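Uncharacterized protein Rv2866 (Mycobacterium tuberculosis, PDB 3G5O) is the toxin of a type II toxin-antitoxin system, an RNase that preferentially cleaves at the 3'-end of purine ribonucleotides and is neutralised by its cognate antitoxin. Local coordinates at residues Y75-R80 and V88-V93; V20-T25 and F44-L49. One frame throughout, in Å; residues are numbered along the deposited sequence. Where two conformers were deposited one is given.

Contact 1: Y75-R80 and V88-V93; sequences YRLLYR and VVILRV
Leu78 faces both Leu91 and Arg92 across two antiparallel strands, the signature of a classic beta bulge. Leu78 O takes a short bond from Leu91 N (2.8 Å) and a weak one from Arg92 N (3.4 Å), while Leu78 N donates almost straight to Arg92 O at 2.9 Å. The extra residue is accommodated at Leu91, whose psi of -39° leaves the extended range; regular pairing resumes beyond it, where Arg80 N reaches Val89 O at 2.9 Å.

Tyr79 can be followed outward from this backbone. Tyr79 CB lies 3.3 Å from Val89 O. With chi1 at 56°, CG sits between the backbone N and the carbonyl carbon, and the ring swings away from the partner strand. Tyr79 CD1 still meets Val88 CG1 at 3.7 Å, an oblique approach, and farther out the hydroxyl is hydrogen-bonded to Pro53 O. Leu77 and Val93 lie side by side on the same face, Leu77 CG 4.2 Å from Val93 CG2. Leu91 CD1 instead packs against CG of the extended Arg80 chain, at 3.9 Å.

The two faces of this hairpin serve different partners. Tyr79 packs on Leu49 of helix 35-51, whereas on the other face Leu78 and Arg92 meet Trp61 of the Rv2865 antitoxin chain and Arg80 forms a salt bridge with Asp75 of that chain. Arg92 also pairs with Asp29 of helix 24-30. Strands 68-72 and 19-23 flank the hairpin, continuing the sheet of this RelE-family toxin.

Contact 2: V20-T25 and F44-L49; sequences VRFTTT and FAFGDL
Phe44 O is gripped by two amides, Leu49 N at 3.0 Å and Gly47 N at 3.2 Å, and the turn they close presents Ala45, Phe46 and Leu49 to Val20 and Phe22 of the facing strand. The donors come from opposite faces of the carbonyl plane. The bond from Leu49 spans five residues, so the helix widens here into a pi-type turn.

No hydrogen bond crosses to the strand; the contact is made by close packing. Val20 places its CG2 branch 3.3 Å from Ala45 O, and its CG1 branch touches Phe46 CE1 and the methyl of Ala45 and, more loosely, Leu49 CD2. Phe46 brings the edge of its ring to the strand backbone: Phe46 CE1 is 3.4 Å from Val20 O, which lies in the ring plane. A chi1 of -64° sets CG of Phe46 anti to its carbonyl carbon, and from there the ring leans along the strand until Phe46 CZ is 3.7 Å from Phe22 CE2. These rings meet obliquely, centroids 5.8 Å apart and planes at 53°. Phe22 CZ also rests on Ala45 CB, at 3.7 Å, so the small alanine is met by both strand side chains.

Val20 continues inward onto Val88 of strand 87-95, and Leu49 reaches Leu77 of strand 75-82, which places helix 35-51 across one face of the mixed sheet. Strand 19-23, parallel to 87-95, is outermost within the toxin chain; at Phe22 and Thr23 a strand of the Rv2865 antitoxin chain pairs antiparallel with it and extends the sheet.

The centres of the two contacts lie about 7 Å apart, and they come in series along the chain: contact 2 closes before contact 1 opens. Both reach the same sheet, in which strand 19-23 of contact 2 neighbours strand 87-95 of contact 1; a probable hydrogen bond from Ile90 N to Arg21 O (2.8 Å) joins them. Tyr75 OH also packs against Phe44 CB, between the hairpin and the helix. Contact 1 pairs two inner strands of the sheet, and contact 2 joins its edge strand 19-23 to helix 35-51, which lies over one face, while the antitoxin engages both the hairpin face and the strand 19-23 edge.

Contact 1: Y75-R80 and V88-V93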
loop_
_atom_site.group_PDB
_atom_site.type_symbol
_atom_site.label_atom_id
_atom_site.label_comp_id
_atom_site.label_asym_id
_atom_site.label_seq_id
_atom_site.Cartn_x
_atom_site.Cartn_y
_atom_site.Cartn_z
ATOM N N TYR C 75 11.491 11.569 10.933
ATOM C CA TYR C 75 12.070 11.334 9.593
ATOM C C TYR C 75 12.194 9.864 9.187
ATOM O O TYR C 75 12.318 8.939 10.051
ATOM C CB TYR C 75 13.378 12.104 9.351
ATOM C CG TYR C 75 14.539 11.660 10.207
ATOM C CD1 TYR C 75 15.271 10.530 9.857
ATOM C CD2 TYR C 75 14.877 12.341 11.379
ATOM C CE1 TYR C 75 16.336 10.117 10.620
ATOM C CE2 TYR C 75 15.983 11.913 12.187
ATOM C CZ TYR C 75 16.699 10.800 11.759
ATOM O OH TYR C 75 17.748 10.274 12.493
ATOM N N ARG C 76 12.158 9.661 7.867
ATOM C CA ARG C 76 12.352 8.353 7.271
ATOM C C ARG C 76 13.326 8.369 6.118
ATOM O O ARG C 76 13.379 9.323 5.334
ATOM C CB ARG C 76 11.026 7.761 6.789
ATOM C CG ARG C 76 10.076 7.344 7.923
ATOM C CD ARG C 76 8.697 7.062 7.290
ATOM N NE ARG C 76 7.814 6.297 8.164
ATOM C CZ ARG C 76 6.979 6.831 9.064
ATOM N NH1 ARG C 76 6.912 8.154 9.220
ATOM N NH2 ARG C 76 6.194 6.031 9.797
ATOM N N LEU C 77 14.092 7.297 6.000
ATOM C CA LEU C 77 14.947 7.115 4.839
ATOM C C LEU C 77 14.426 5.917 4.102
ATOM O O LEU C 77 14.076 4.906 4.737
ATOM C CB LEU C 77 16.380 6.815 5.282
ATOM C CG LEU C 77 17.184 8.048 5.685
ATOM C CD1 LEU C 77 16.625 8.572 7.019
ATOM C CD2 LEU C 77 18.649 7.746 5.889
ATOM N N LEU C 78 14.410 6.028 2.784
ATOM C CA LEU C 78 14.075 4.921 1.880
ATOM C C LEU C 78 15.373 4.458 1.219
ATOM O O LEU C 78 16.105 5.264 0.641
ATOM C CB LEU C 78 13.107 5.394 0.791
ATOM C CG LEU C 78 12.616 4.362 -0.248
ATOM C CD1 LEU C 78 11.688 3.383 0.463
ATOM C CD2 LEU C 78 11.881 5.065 -1.421
ATOM N N TYR C 79 15.666 3.165 1.249
ATOM C CA TYR C 79 17.004 2.736 0.800
ATOM C C TYR C 79 17.045 1.349 0.204
ATOM O O TYR C 79 16.068 0.628 0.331
ATOM C CB TYR C 79 18.044 2.843 1.921
ATOM C CG TYR C 79 17.718 2.096 3.172
ATOM C CD1 TYR C 79 18.320 0.867 3.435
ATOM C CD2 TYR C 79 16.818 2.617 4.118
ATOM C CE1 TYR C 79 18.045 0.156 4.622
ATOM C CE2 TYR C 79 16.526 1.919 5.298
ATOM C CZ TYR C 79 17.158 0.693 5.550
ATOM O OH TYR C 79 16.885 -0.003 6.720
ATOM N N ARG C 80 18.154 1.020 -0.473
ATOM C CA ARG C 80 18.387 -0.320 -0.971
ATOM C C ARG C 80 19.644 -0.848 -0.295
ATOM O O ARG C 80 20.520 -0.064 0.102
ATOM C CB ARG C 80 18.605 -0.291 -2.490
ATOM C CG ARG C 80 17.321 0.101 -3.285
ATOM C CD ARG C 80 17.515 -0.198 -4.781
ATOM N NE ARG C 80 16.404 0.217 -5.647
ATOM C CZ ARG C 80 15.294 -0.479 -5.826
ATOM N NH1 ARG C 80 15.125 -1.634 -5.182
ATOM N NH2 ARG C 80 14.365 -0.036 -6.663
ATOM N N VAL C 88 24.850 0.420 1.115
ATOM C CA VAL C 88 23.466 0.868 1.228
ATOM C C VAL C 88 23.394 2.146 0.424
ATOM O O VAL C 88 24.297 2.983 0.550
ATOM C CB VAL C 88 23.146 1.219 2.664
ATOM C CG1 VAL C 88 21.753 1.995 2.775
ATOM C CG2 VAL C 88 23.182 -0.044 3.522
ATOM N N VAL C 89 22.324 2.295 -0.370
ATOM C CA VAL C 89 22.067 3.483 -1.157
ATOM C C VAL C 89 20.724 4.081 -0.800
ATOM O O VAL C 89 19.689 3.416 -0.887
ATOM C CB VAL C 89 22.135 3.210 -2.691
ATOM C CG1 VAL C 89 21.981 4.529 -3.454
ATOM C CG2 VAL C 89 23.495 2.599 -3.083
ATOM N N ILE C 90 20.761 5.334 -0.332
ATOM C CA ILE C 90 19.574 6.069 0.080
ATOM C C ILE C 90 18.942 6.684 -1.157
ATOM O O ILE C 90 19.596 7.445 -1.861
ATOM C CB ILE C 90 19.948 7.248 1.021
ATOM C CG1 ILE C 90 20.925 6.781 2.106
ATOM C CG2 ILE C 90 18.680 7.914 1.618
ATOM C CD1 ILE C 90 20.341 5.712 2.991
ATOM N N LEU C 91 17.670 6.387 -1.377
ATOM C CA LEU C 91 16.889 6.857 -2.513
ATOM C C LEU C 91 16.133 8.124 -2.158
ATOM O O LEU C 91 16.045 9.024 -2.990
ATOM C CB LEU C 91 15.847 5.780 -2.910
ATOM C CG LEU C 91 16.428 4.376 -3.080
ATOM C CD1 LEU C 91 15.292 3.482 -3.494
ATOM C CD2 LEU C 91 17.655 4.266 -4.110
ATOM N N ARG C 92 15.608 8.188 -0.935
ATOM C CA ARG C 92 14.773 9.304 -0.493
ATOM C C ARG C 92 14.923 9.546 1.002
ATOM O O ARG C 92 15.185 8.610 1.801
ATOM C CB ARG C 92 13.271 9.037 -0.765
ATOM C CG ARG C 92 12.848 8.807 -2.258
ATOM C CD ARG C 92 12.955 10.104 -3.097
ATOM N NE ARG C 92 12.273 11.252 -2.479
ATOM C CZ ARG C 92 10.974 11.539 -2.672
ATOM N NH1 ARG C 92 10.214 10.778 -3.450
ATOM N NH2 ARG C 92 10.430 12.594 -2.083
ATOM N N VAL C 93 14.687 10.797 1.389
ATOM C CA VAL C 93 14.600 11.175 2.814
ATOM C C VAL C 93 13.326 12.006 2.965
ATOM O O VAL C 93 13.032 12.911 2.136
ATOM C CB VAL C 93 15.828 12.014 3.270
ATOM C CG1 VAL C 93 15.709 12.357 4.776
ATOM C CG2 VAL C 93 17.107 11.233 3.025
#

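Contact 2: V20-T25 and F44-L49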
loop_
_atom_site.group_PDB
_atom_site.type_symbol
_atom_site.label_atom_id
_atom_site.label_comp_id
_atom_site.label_asym_id
_atom_site.label_seq_id
_atom_site.Cartn_x
_atom_site.Cartn_y
_atom_site.Cartn_z
ATOM N N VAL C 20 27.614 3.700 2.964
ATOM C CA VAL C 20 26.308 4.346 2.716
ATOM C C VAL C 20 26.547 5.430 1.691
ATOM O O VAL C 20 27.543 6.171 1.777
ATOM C CB VAL C 20 25.684 4.946 4.011
ATOM C CG1 VAL C 20 24.420 5.839 3.657
ATOM C CG2 VAL C 20 25.282 3.845 4.964
ATOM N N ARG C 21 25.664 5.497 0.692
ATOM C CA ARG C 21 25.779 6.478 -0.385
ATOM C C ARG C 21 24.399 7.111 -0.548
ATOM O O ARG C 21 23.377 6.440 -0.318
ATOM C CB ARG C 21 26.129 5.785 -1.715
ATOM C CG ARG C 21 27.360 4.882 -1.734
ATOM C CD ARG C 21 28.640 5.635 -1.960
ATOM N NE ARG C 21 28.726 6.377 -3.224
ATOM C CZ ARG C 21 29.788 7.128 -3.559
ATOM N NH1 ARG C 21 30.835 7.178 -2.742
ATOM N NH2 ARG C 21 29.817 7.823 -4.693
ATOM N N PHE C 22 24.360 8.364 -0.986
ATOM C CA PHE C 22 23.092 9.060 -1.231
ATOM C C PHE C 22 23.056 9.244 -2.740
ATOM O O PHE C 22 24.069 9.656 -3.346
ATOM C CB PHE C 22 23.074 10.473 -0.588
ATOM C CG PHE C 22 22.753 10.489 0.900
ATOM C CD1 PHE C 22 21.530 10.985 1.345
ATOM C CD2 PHE C 22 23.692 10.080 1.836
ATOM C CE1 PHE C 22 21.213 11.015 2.708
ATOM C CE2 PHE C 22 23.400 10.102 3.201
ATOM C CZ PHE C 22 22.152 10.603 3.628
ATOM N N THR C 23 21.899 8.963 -3.329
ATOM C CA THR C 23 21.629 9.310 -4.733
ATOM C C THR C 23 21.428 10.829 -4.806
ATOM O O THR C 23 21.246 11.504 -3.775
ATOM C CB THR C 23 20.347 8.633 -5.266
ATOM O OG1 THR C 23 19.233 8.974 -4.424
ATOM C CG2 THR C 23 20.498 7.100 -5.313
ATOM N N THR C 24 21.435 11.351 -6.033
ATOM C CA THR C 24 21.030 12.744 -6.318
ATOM C C THR C 24 19.656 13.049 -5.802
ATOM O O THR C 24 19.412 14.129 -5.259
ATOM C CB THR C 24 21.063 13.062 -7.866
ATOM O OG1 THR C 24 22.393 12.852 -8.330
ATOM C CG2 THR C 24 20.678 14.503 -8.151
ATOM N N THR C 25 18.747 12.091 -5.936
ATOM C CA THR C 25 17.342 12.304 -5.478
ATOM C C THR C 25 17.325 12.511 -3.980
ATOM O O THR C 25 16.624 13.403 -3.478
ATOM C CB THR C 25 16.328 11.126 -5.687
ATOM O OG1 THR C 25 16.950 9.878 -5.397
ATOM C CG2 THR C 25 15.677 11.118 -7.072
ATOM N N PHE C 44 22.591 9.596 11.398
ATOM C CA PHE C 44 21.910 8.296 11.382
ATOM C C PHE C 44 22.409 7.478 10.157
ATOM O O PHE C 44 22.789 6.337 10.304
ATOM C CB PHE C 44 20.374 8.480 11.299
ATOM C CG PHE C 44 19.633 7.206 11.081
ATOM C CD1 PHE C 44 19.751 6.168 11.990
ATOM C CD2 PHE C 44 18.809 7.048 9.974
ATOM C CE1 PHE C 44 19.073 4.964 11.794
ATOM C CE2 PHE C 44 18.136 5.856 9.763
ATOM C CZ PHE C 44 18.264 4.821 10.690
ATOM N N ALA C 45 22.441 8.095 8.978
ATOM C CA ALA C 45 22.799 7.384 7.735
ATOM C C ALA C 45 24.198 6.801 7.878
ATOM O O ALA C 45 24.422 5.640 7.534
ATOM C CB ALA C 45 22.743 8.318 6.530
ATOM N N PHE C 46 25.125 7.577 8.421
ATOM C CA PHE C 46 26.515 7.109 8.485
ATOM C C PHE C 46 26.897 6.367 9.764
ATOM O O PHE C 46 28.050 5.955 9.924
ATOM C CB PHE C 46 27.479 8.272 8.163
ATOM C CG PHE C 46 27.315 8.780 6.739
ATOM C CD1 PHE C 46 27.484 7.916 5.663
ATOM C CD2 PHE C 46 26.921 10.089 6.478
ATOM C CE1 PHE C 46 27.316 8.370 4.352
ATOM C CE2 PHE C 46 26.768 10.565 5.171
ATOM C CZ PHE C 46 26.946 9.703 4.106
ATOM N N GLY C 47 25.924 6.213 10.662
ATOM C CA GLY C 47 26.133 5.566 11.956
ATOM C C GLY C 47 25.267 4.328 12.071
ATOM O O GLY C 47 25.607 3.293 11.509
ATOM N N ASP C 48 24.143 4.428 12.783
ATOM C CA ASP C 48 23.240 3.297 12.954
ATOM C C ASP C 48 22.804 2.593 11.673
ATOM O O ASP C 48 22.694 1.370 11.671
ATOM C CB ASP C 48 22.007 3.660 13.804
ATOM C CG ASP C 48 22.372 3.960 15.265
ATOM O OD1 ASP C 48 23.549 3.713 15.668
ATOM O OD2 ASP C 48 21.497 4.464 16.006
ATOM N N LEU C 49 22.495 3.345 10.614
ATOM C CA LEU C 49 22.038 2.703 9.378
ATOM C C LEU C 49 23.145 1.890 8.694
ATOM O O LEU C 49 22.916 0.749 8.193
ATOM C CB LEU C 49 21.447 3.719 8.406
ATOM C CG LEU C 49 21.143 3.172 7.029
ATOM C CD1 LEU C 49 19.941 2.216 7.074
ATOM C CD2 LEU C 49 20.925 4.329 6.042
#